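Long-range contacts in thermotoga maritima TmcAL (Thermotoga maritima, PDB 5Y0T), which is a HIGH nucleotidyl transferase family protein of the HUP clan, with a Rossmann-like nucleotide-binding fold, holding adenosine-5'-rp-alpha-thio-triphosphate in this crystal: residues V99-E104 / F188-R193; R113-L118 / L171-I176. All coordinates share one frame; numbering follows the deposited sequence.

Contact 1: V99-E104 / F188-R193; sequences VVFGSE and FHTIKR. With TAT (adenosine-5'-rp-alpha-thio-triphosphate), chain E.
Two parallel strands of the nucleotide-binding sheet, 99-103 and 188-192, pair V99 with F188 through S103 with K192, and carry the bound TAT at their C-terminal ends. H189 N donates to V99 O (2.8 Å), and the ladder continues through F101 N to H189 O, I191 N to F101 O, S103 N to I191 O and a nearly straight R193 N to S103 O bond (174°). V99, F101, F188 and T190 share one face. The F101 ring stands over H189 O, offset toward its rim, and F101 CE2 meets T190 CG2 (3.6 Å); F188 CD2 comes to its edge, while V99 CB packs on F188 CE2. The opposite face holds V100, H189 and I191; the V100 and I191 side chains cross at about a right angle, CG1 of V100 meeting CG2 of I191 (3.7 Å). At the ligand end, G102 N points almost straight at TAT O3' (3.0 Å), and I191 CD1 touches TAT N3 (3.6 Å). R193, bent at chi3 (59°), turns one guanidinium face, inclined, to the N7/C5 edge of the purine's five-membered ring. Its NH1 reaches TAT O2B (2.8 Å) and, weakly, O2', and its NH2 reaches O3G (2.8 Å), holding the beta- and gamma-phosphates and, more weakly, the ribose. Binding a nucleotide at the C-terminal ends of parallel strands is characteristic of the Rossmann-like HUP fold.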
ATOM      1  N   VAL A  99       9.994   9.719  37.484  1.00 19.86           N
ATOM      2  CA  VAL A  99      10.058   8.699  36.447  1.00 16.71           C
ATOM      3  C   VAL A  99      11.221   7.759  36.734  1.00 23.99           C
ATOM      4  O   VAL A  99      12.322   8.206  37.072  1.00 25.39           O
ATOM      5  CB  VAL A  99      10.213   9.326  35.037  1.00 17.25           C
ATOM      6  CG1 VAL A  99      10.619   8.264  34.015  1.00 20.65           C
ATOM      7  CG2 VAL A  99       8.911  10.006  34.619  1.00 15.03           C
ATOM      8  N   VAL A 100      10.958   6.461  36.632  1.00 22.25           N
ATOM      9  CA  VAL A 100      11.951   5.423  36.880  1.00 22.13           C
ATOM     10  C   VAL A 100      12.152   4.572  35.627  1.00 19.58           C
ATOM     11  O   VAL A 100      11.186   4.026  35.090  1.00 19.33           O
ATOM     12  CB  VAL A 100      11.520   4.488  38.032  1.00 20.23           C
ATOM     13  CG1 VAL A 100      12.571   3.416  38.260  1.00 19.81           C
ATOM     14  CG2 VAL A 100      11.267   5.281  39.315  1.00 18.01           C
ATOM     15  N   PHE A 101      13.389   4.446  35.163  1.00 21.69           N
ATOM     16  CA  PHE A 101      13.647   3.572  34.018  1.00 20.05           C
ATOM     17  C   PHE A 101      14.716   2.540  34.350  1.00 20.61           C
ATOM     18  O   PHE A 101      15.601   2.810  35.152  1.00 19.67           O
ATOM     19  CB  PHE A 101      14.063   4.388  32.782  1.00 21.11           C
ATOM     20  CG  PHE A 101      15.230   5.326  33.022  1.00 18.82           C
ATOM     21  CD1 PHE A 101      15.007   6.670  33.303  1.00 23.32           C
ATOM     22  CD2 PHE A 101      16.537   4.877  32.923  1.00 17.61           C
ATOM     23  CE1 PHE A 101      16.073   7.535  33.522  1.00 24.42           C
ATOM     24  CE2 PHE A 101      17.603   5.738  33.136  1.00 21.81           C
ATOM     25  CZ  PHE A 101      17.363   7.070  33.438  1.00 20.02           C
ATOM     26  N   GLY A 102      14.633   1.369  33.718  1.00 22.09           N
ATOM     27  CA  GLY A 102      15.641   0.341  33.879  1.00 22.93           C
ATOM     28  C   GLY A 102      16.933   0.768  33.212  1.00 27.44           C
ATOM     29  O   GLY A 102      16.913   1.412  32.159  1.00 25.30           O
ATOM     30  N   SER A 103      18.054   0.401  33.827  1.00 22.70           N
ATOM     31  CA  SER A 103      19.370   0.885  33.415  1.00 28.64           C
ATOM     32  C   SER A 103      20.422  -0.221  33.519  1.00 28.09           C
ATOM     33  O   SER A 103      20.409  -1.014  34.464  1.00 25.99           O
ATOM     34  CB  SER A 103      19.747   2.100  34.276  1.00 26.71           C
ATOM     35  OG  SER A 103      21.135   2.369  34.267  1.00 30.24           O
ATOM     36  N   GLU A 104      21.333  -0.295  32.551  1.00 27.98           N
ATOM     37  CA  GLU A 104      22.400  -1.286  32.635  1.00 32.46           C
ATOM     38  C   GLU A 104      23.400  -0.927  33.731  1.00 33.78           C
ATOM     39  O   GLU A 104      23.916  -1.810  34.446  1.00 29.21           O
ATOM     40  CB  GLU A 104      23.128  -1.428  31.287  1.00 38.14           C
ATOM     41  CG  GLU A 104      22.274  -2.043  30.163  1.00 29.32           C
ATOM     42  CD  GLU A 104      21.477  -1.012  29.375  1.00 33.63           C
ATOM     43  OE1 GLU A 104      21.448   0.179  29.780  1.00 31.01           O
ATOM     44  OE2 GLU A 104      20.870  -1.396  28.348  1.00 34.84           O
ATOM     45  N   PHE A 188      14.135  11.991  37.872  1.00 23.69           N
ATOM     46  CA  PHE A 188      14.429  10.724  37.192  1.00 23.64           C
ATOM     47  C   PHE A 188      15.244   9.784  38.080  1.00 22.12           C
ATOM     48  O   PHE A 188      16.051  10.226  38.899  1.00 20.64           O
ATOM     49  CB  PHE A 188      15.156  10.977  35.854  1.00 19.19           C
ATOM     50  CG  PHE A 188      14.248  11.534  34.786  1.00 23.88           C
ATOM     51  CD1 PHE A 188      14.058  12.903  34.665  1.00 25.48           C
ATOM     52  CD2 PHE A 188      13.540  10.686  33.955  1.00 20.69           C
ATOM     53  CE1 PHE A 188      13.199  13.414  33.703  1.00 26.83           C
ATOM     54  CE2 PHE A 188      12.671  11.183  32.985  1.00 24.04           C
ATOM     55  CZ  PHE A 188      12.501  12.543  32.855  1.00 24.84           C
ATOM     56  N   HIS A 189      14.980   8.489  37.956  1.00 19.09           N
ATOM     57  CA  HIS A 189      15.653   7.474  38.776  1.00 19.97           C
ATOM     58  C   HIS A 189      15.984   6.287  37.888  1.00 21.68           C
ATOM     59  O   HIS A 189      15.231   5.988  36.979  1.00 20.74           O
ATOM     60  CB  HIS A 189      14.775   6.978  39.922  1.00 24.10           C
ATOM     61  CG  HIS A 189      14.105   8.062  40.702  1.00 27.95           C
ATOM     62  ND1 HIS A 189      14.520   8.430  41.962  1.00 30.08           N
ATOM     63  CD2 HIS A 189      13.035   8.841  40.411  1.00 26.99           C
ATOM     64  CE1 HIS A 189      13.741   9.398  42.413  1.00 34.20           C
ATOM     65  NE2 HIS A 189      12.839   9.674  41.487  1.00 27.76           N
ATOM     66  N   THR A 190      17.080   5.598  38.184  1.00 21.56           N
ATOM     67  CA  THR A 190      17.394   4.331  37.531  1.00 20.21           C
ATOM     68  C   THR A 190      17.098   3.189  38.482  1.00 20.87           C
ATOM     69  O   THR A 190      17.164   3.356  39.700  1.00 24.82           O
ATOM     70  CB  THR A 190      18.891   4.210  37.116  1.00 20.22           C
ATOM     71  OG1 THR A 190      19.710   4.160  38.297  1.00 22.00           O
ATOM     72  CG2 THR A 190      19.328   5.374  36.268  1.00 22.14           C
ATOM     73  N   ILE A 191      16.735   2.038  37.926  1.00 21.64           N
ATOM     74  CA  ILE A 191      16.894   0.791  38.654  1.00 23.56           C
ATOM     75  C   ILE A 191      17.741  -0.140  37.792  1.00 24.80           C
ATOM     76  O   ILE A 191      17.767  -0.008  36.569  1.00 24.17           O
ATOM     77  CB  ILE A 191      15.527   0.139  39.021  1.00 26.17           C
ATOM     78  CG1 ILE A 191      14.650  -0.099  37.781  1.00 23.45           C
ATOM     79  CG2 ILE A 191      14.797   1.002  40.043  1.00 23.22           C
ATOM     80  CD1 ILE A 191      14.729  -1.516  37.246  1.00 25.33           C
ATOM     81  N   LYS A 192      18.446  -1.067  38.435  1.00 26.83           N
ATOM     82  CA  LYS A 192      19.320  -1.980  37.713  1.00 30.98           C
ATOM     83  C   LYS A 192      18.544  -3.021  36.904  1.00 33.91           C
ATOM     84  O   LYS A 192      17.721  -3.744  37.459  1.00 30.37           O
ATOM     85  CB  LYS A 192      20.250  -2.710  38.688  1.00 30.79           C
ATOM     86  CG  LYS A 192      21.213  -3.685  37.996  1.00 34.29           C
ATOM     87  CD  LYS A 192      22.374  -2.947  37.322  1.00 32.28           C
ATOM     88  CE  LYS A 192      23.348  -3.927  36.654  1.00 40.18           C
ATOM     89  NZ  LYS A 192      22.775  -4.450  35.364  1.00 34.71           N
ATOM     90  N   ARG A 193      18.833  -3.127  35.610  1.00 30.11           N
ATOM     91  CA  ARG A 193      18.305  -4.248  34.820  1.00 30.98           C
ATOM     92  C   ARG A 193      18.997  -5.541  35.175  1.00 33.95           C
ATOM     93  O   ARG A 193      20.215  -5.564  35.324  1.00 35.85           O
ATOM     94  CB  ARG A 193      18.460  -3.998  33.324  1.00 30.53           C
ATOM     95  CG  ARG A 193      17.559  -2.897  32.798  1.00 33.08           C
ATOM     96  CD  ARG A 193      17.817  -2.658  31.325  1.00 33.03           C
ATOM     97  NE  ARG A 193      17.579  -3.864  30.541  1.00 31.54           N
ATOM     98  CZ  ARG A 193      16.465  -4.092  29.851  1.00 41.65           C
ATOM     99  NH1 ARG A 193      15.484  -3.189  29.851  1.00 28.64           N
ATOM    100  NH2 ARG A 193      16.335  -5.221  29.160  1.00 42.16           N
TER
HETATM  101  N1  TAT E1001      15.141  -5.819  34.732  1.00 28.55           N
HETATM  102  C2  TAT E1001      14.822  -4.576  35.141  1.00 34.70           C
HETATM  103  N3  TAT E1001      14.087  -3.720  34.409  1.00 26.98           N
HETATM  104  C4  TAT E1001      13.620  -4.082  33.190  1.00 27.16           C
HETATM  105  C5  TAT E1001      13.908  -5.427  32.682  1.00 26.03           C
HETATM  106  C6  TAT E1001      14.730  -6.307  33.544  1.00 31.15           C
HETATM  107  N6  TAT E1001      15.050  -7.564  33.154  1.00 28.54           N
HETATM  108  N7  TAT E1001      13.320  -5.520  31.470  1.00 26.40           N
HETATM  109  C8  TAT E1001      12.695  -4.339  31.222  1.00 24.55           C
HETATM  110  N9  TAT E1001      12.877  -3.488  32.251  1.00 24.46           N
HETATM  111  PA  TAT E1001       9.996  -1.878  27.898  1.00 28.39           P
HETATM  112  PB  TAT E1001      12.490  -3.209  27.093  1.00 30.16           P
HETATM  113  PG  TAT E1001      13.430  -5.892  26.569  1.00 31.84           P
HETATM  114  C1' TAT E1001      12.362  -2.104  32.337  1.00 22.95           C
HETATM  115  O1A TAT E1001      13.073  -7.181  27.289  1.00 22.08           O
HETATM  116  O1B TAT E1001      12.903  -2.866  25.694  1.00 30.80           O
HETATM  117  S1G TAT E1001      10.471  -0.108  27.246  1.00 25.90           S
HETATM  118  C2' TAT E1001      12.886  -1.280  31.161  1.00 23.37           C
HETATM  119  O2' TAT E1001      14.231  -0.850  31.367  1.00 23.77           O
HETATM  120  O2A TAT E1001       8.555  -2.332  27.740  1.00 26.72           O
HETATM  121  O2B TAT E1001      13.248  -2.609  28.250  1.00 31.16           O
HETATM  122  O2G TAT E1001      13.048  -5.916  25.102  1.00 27.29           O
HETATM  123  C3' TAT E1001      11.886  -0.146  31.113  1.00 25.16           C
HETATM  124  O3' TAT E1001      12.242   0.898  32.039  1.00 21.31           O
HETATM  125  O3A TAT E1001      10.891  -3.041  27.224  1.00 30.75           O
HETATM  126  O3B TAT E1001      12.444  -4.820  27.266  1.00 30.60           O
HETATM  127  O3G TAT E1001      14.816  -5.349  26.819  1.00 31.46           O
HETATM  128  C4' TAT E1001      10.594  -0.812  31.577  1.00 27.29           C
HETATM  129  O4' TAT E1001      10.945  -2.047  32.211  1.00 22.68           O
HETATM  130  C5' TAT E1001       9.655  -1.116  30.404  1.00 20.23           C
HETATM  131  O5' TAT E1001      10.362  -1.926  29.464  1.00 24.99           O

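Contact 2: R113-L118 / L171-I176; sequences RVARIL and LGVEYI
V173 sets its two methyl branches against V114 and L118, and beside them A115 receives I176, in a meeting of apolar side chains between helices 113-118 and 171-176. The short axes approach to 8.5 Å and cross at -55°, with no hydrogen bond between them. A115 and V173 are the nearest backbone pair, their CA atoms 5.2 Å apart, consistent with the small A115 side chain at the crossing. V173 CG1 lies opposite the backbone N (chi1 162°), which carries it to L118 CD1 at 3.6 Å and V114 CG1 at 3.8 Å, while CG2 meets the same V114 methyl at 4.0 Å. V114 and L118 each run at about a right angle to V173. With chi1 of I176 at -64°, its CG2 and not the longer CG1 arm faces A115, and CG2 reaches A115 CB at 3.4 Å, tighter than usual for two carbons. A115 CB also rests 3.8 Å from V173 O, against the backbone of the other helix. Around this seam, L164 packs on both V114 and V173, and helix 139-153 adds L147 against V114 and R143 against L118. R143 also forms a salt bridge with E174. Helix 79-92 packs against 171-176 through A83 and F82, which touch Y175, placing helix 167-182 between it and helix 108-120. On its I176 and Y175 side, helix 167-182 meets F188 of strand 187-192.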
ATOM      1  N   ARG A 113      24.646  13.880  34.147  1.00 24.49           N
ATOM      2  CA  ARG A 113      25.778  14.682  33.683  1.00 27.36           C
ATOM      3  C   ARG A 113      25.818  14.717  32.166  1.00 27.54           C
ATOM      4  O   ARG A 113      26.038  15.772  31.562  1.00 29.53           O
ATOM      5  CB  ARG A 113      27.110  14.141  34.225  1.00 34.51           C
ATOM      6  CG  ARG A 113      27.709  14.977  35.353  1.00 51.68           C
ATOM      7  CD  ARG A 113      29.184  14.621  35.648  1.00 58.94           C
ATOM      8  NE  ARG A 113      29.401  13.190  35.868  1.00 62.41           N
ATOM      9  CZ  ARG A 113      29.027  12.525  36.961  1.00 65.15           C
ATOM     10  NH1 ARG A 113      28.400  13.156  37.950  1.00 66.83           N
ATOM     11  NH2 ARG A 113      29.271  11.221  37.065  1.00 60.71           N
ATOM     12  N   VAL A 114      25.615  13.563  31.539  1.00 24.64           N
ATOM     13  CA  VAL A 114      25.646  13.513  30.082  1.00 23.73           C
ATOM     14  C   VAL A 114      24.473  14.292  29.503  1.00 28.00           C
ATOM     15  O   VAL A 114      24.651  15.078  28.566  1.00 26.87           O
ATOM     16  CB  VAL A 114      25.623  12.066  29.541  1.00 23.89           C
ATOM     17  CG1 VAL A 114      25.430  12.059  28.031  1.00 25.86           C
ATOM     18  CG2 VAL A 114      26.908  11.345  29.912  1.00 24.51           C
ATOM     19  N   ALA A 115      23.280  14.111  30.071  1.00 26.33           N
ATOM     20  CA  ALA A 115      22.121  14.834  29.543  1.00 24.29           C
ATOM     21  C   ALA A 115      22.324  16.344  29.617  1.00 25.94           C
ATOM     22  O   ALA A 115      21.920  17.071  28.711  1.00 25.54           O
ATOM     23  CB  ALA A 115      20.849  14.442  30.282  1.00 20.62           C
ATOM     24  N   ARG A 116      22.962  16.806  30.689  1.00 25.39           N
ATOM     25  CA  ARG A 116      23.224  18.241  30.871  1.00 28.35           C
ATOM     26  C   ARG A 116      24.140  18.811  29.766  1.00 27.25           C
ATOM     27  O   ARG A 116      23.882  19.887  29.206  1.00 27.43           O
ATOM     28  CB  ARG A 116      23.834  18.478  32.261  1.00 34.24           C
ATOM     29  CG  ARG A 116      24.332  19.887  32.524  1.00 44.22           C
ATOM     30  CD  ARG A 116      23.203  20.898  32.533  1.00 53.87           C
ATOM     31  NE  ARG A 116      22.208  20.647  33.575  1.00 54.77           N
ATOM     32  CZ  ARG A 116      21.183  21.457  33.829  1.00 49.78           C
ATOM     33  NH1 ARG A 116      21.028  22.570  33.122  1.00 50.43           N
ATOM     34  NH2 ARG A 116      20.318  21.158  34.789  1.00 45.51           N
ATOM     35  N   ILE A 117      25.201  18.079  29.438  1.00 25.38           N
ATOM     36  CA  ILE A 117      26.096  18.489  28.357  1.00 25.14           C
ATOM     37  C   ILE A 117      25.355  18.574  27.035  1.00 26.78           C
ATOM     38  O   ILE A 117      25.481  19.566  26.310  1.00 27.34           O
ATOM     39  CB  ILE A 117      27.295  17.528  28.227  1.00 28.11           C
ATOM     40  CG1 ILE A 117      28.128  17.570  29.505  1.00 29.35           C
ATOM     41  CG2 ILE A 117      28.175  17.916  27.035  1.00 33.14           C
ATOM     42  CD1 ILE A 117      29.103  16.400  29.646  1.00 32.65           C
ATOM     43  N   LEU A 118      24.560  17.552  26.723  1.00 28.75           N
ATOM     44  CA  LEU A 118      23.796  17.549  25.475  1.00 27.25           C
ATOM     45  C   LEU A 118      22.738  18.648  25.444  1.00 30.40           C
ATOM     46  O   LEU A 118      22.368  19.146  24.379  1.00 34.63           O
ATOM     47  CB  LEU A 118      23.117  16.191  25.255  1.00 28.07           C
ATOM     48  CG  LEU A 118      24.024  14.956  25.240  1.00 30.55           C
ATOM     49  CD1 LEU A 118      23.192  13.706  25.028  1.00 30.44           C
ATOM     50  CD2 LEU A 118      25.098  15.081  24.156  1.00 32.13           C
ATOM     51  N   LEU A 171      18.649   5.594  26.115  1.00 28.09           N
ATOM     52  CA  LEU A 171      17.278   6.051  26.313  1.00 25.17           C
ATOM     53  C   LEU A 171      17.162   6.932  27.545  1.00 23.06           C
ATOM     54  O   LEU A 171      16.503   7.973  27.514  1.00 22.37           O
ATOM     55  CB  LEU A 171      16.323   4.863  26.440  1.00 27.00           C
ATOM     56  CG  LEU A 171      15.677   4.356  25.160  1.00 36.42           C
ATOM     57  CD1 LEU A 171      14.951   3.056  25.437  1.00 35.75           C
ATOM     58  CD2 LEU A 171      14.710   5.406  24.616  1.00 34.40           C
ATOM     59  N   GLY A 172      17.783   6.491  28.640  1.00 19.50           N
ATOM     60  CA  GLY A 172      17.771   7.243  29.884  1.00 22.20           C
ATOM     61  C   GLY A 172      18.266   8.665  29.722  1.00 25.43           C
ATOM     62  O   GLY A 172      17.653   9.614  30.223  1.00 19.82           O
ATOM     63  N   VAL A 173      19.386   8.817  29.026  1.00 20.74           N
ATOM     64  CA  VAL A 173      19.945  10.139  28.781  1.00 20.03           C
ATOM     65  C   VAL A 173      18.955  10.950  27.959  1.00 18.30           C
ATOM     66  O   VAL A 173      18.728  12.129  28.229  1.00 19.08           O
ATOM     67  CB  VAL A 173      21.325  10.042  28.058  1.00 25.43           C
ATOM     68  CG1 VAL A 173      21.707  11.363  27.397  1.00 23.73           C
ATOM     69  CG2 VAL A 173      22.389   9.602  29.053  1.00 25.55           C
ATOM     70  N   GLU A 174      18.332  10.310  26.976  1.00 19.09           N
ATOM     71  CA  GLU A 174      17.377  11.022  26.135  1.00 20.76           C
ATOM     72  C   GLU A 174      16.120  11.433  26.913  1.00 24.85           C
ATOM     73  O   GLU A 174      15.574  12.499  26.643  1.00 21.06           O
ATOM     74  CB  GLU A 174      16.983  10.184  24.923  1.00 19.38           C
ATOM     75  CG  GLU A 174      18.159   9.819  23.978  1.00 24.35           C
ATOM     76  CD  GLU A 174      18.647  10.976  23.113  1.00 31.71           C
ATOM     77  OE1 GLU A 174      18.230  12.127  23.333  1.00 30.58           O
ATOM     78  OE2 GLU A 174      19.467  10.730  22.199  1.00 35.40           O
ATOM     79  N   TYR A 175      15.654  10.613  27.864  1.00 18.13           N
ATOM     80  CA  TYR A 175      14.505  11.038  28.702  1.00 22.01           C
ATOM     81  C   TYR A 175      14.856  12.305  29.477  1.00 20.48           C
ATOM     82  O   TYR A 175      14.063  13.248  29.564  1.00 23.39           O
ATOM     83  CB  TYR A 175      14.072   9.973  29.731  1.00 21.36           C
ATOM     84  CG  TYR A 175      13.585   8.650  29.183  1.00 18.17           C
ATOM     85  CD1 TYR A 175      12.727   8.590  28.099  1.00 20.43           C
ATOM     86  CD2 TYR A 175      13.994   7.444  29.774  1.00 20.34           C
ATOM     87  CE1 TYR A 175      12.291   7.377  27.600  1.00 20.13           C
ATOM     88  CE2 TYR A 175      13.555   6.209  29.275  1.00 20.33           C
ATOM     89  CZ  TYR A 175      12.711   6.188  28.194  1.00 20.99           C
ATOM     90  OH  TYR A 175      12.290   4.988  27.683  1.00 22.91           O
ATOM     91  N   ILE A 176      16.038  12.296  30.086  1.00 18.20           N
ATOM     92  CA  ILE A 176      16.453  13.393  30.930  1.00 15.89           C
ATOM     93  C   ILE A 176      16.689  14.638  30.082  1.00 22.39           C
ATOM     94  O   ILE A 176      16.279  15.743  30.445  1.00 20.44           O
ATOM     95  CB  ILE A 176      17.732  13.024  31.728  1.00 22.97           C
ATOM     96  CG1 ILE A 176      17.436  11.872  32.701  1.00 24.36           C
ATOM     97  CG2 ILE A 176      18.259  14.226  32.498  1.00 21.97           C
ATOM     98  CD1 ILE A 176      18.681  11.164  33.227  1.00 24.40           C
TER

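Contacts 1 and 2 are built from consecutive elements: strand 98-103 leads into helix 108-120, and helix 167-182 into strand 187-192, so the helix pair lies between the paired strands along the chain. Their centres are 13 Å apart and they touch directly. From the sheet face bearing F101 and F188, F101 CZ reaches G172 CA at 3.6 Å and F101 CD1 lies 3.8 Å from Y175 CD2, while F188 CG packs 3.8 Å from I176 CG1. Helices 167-182 and 108-120 thus both pack on that face, whereas I191, which touches TAT, points to the other. The I176 side chain of contact 2 remains about 12 Å from TAT.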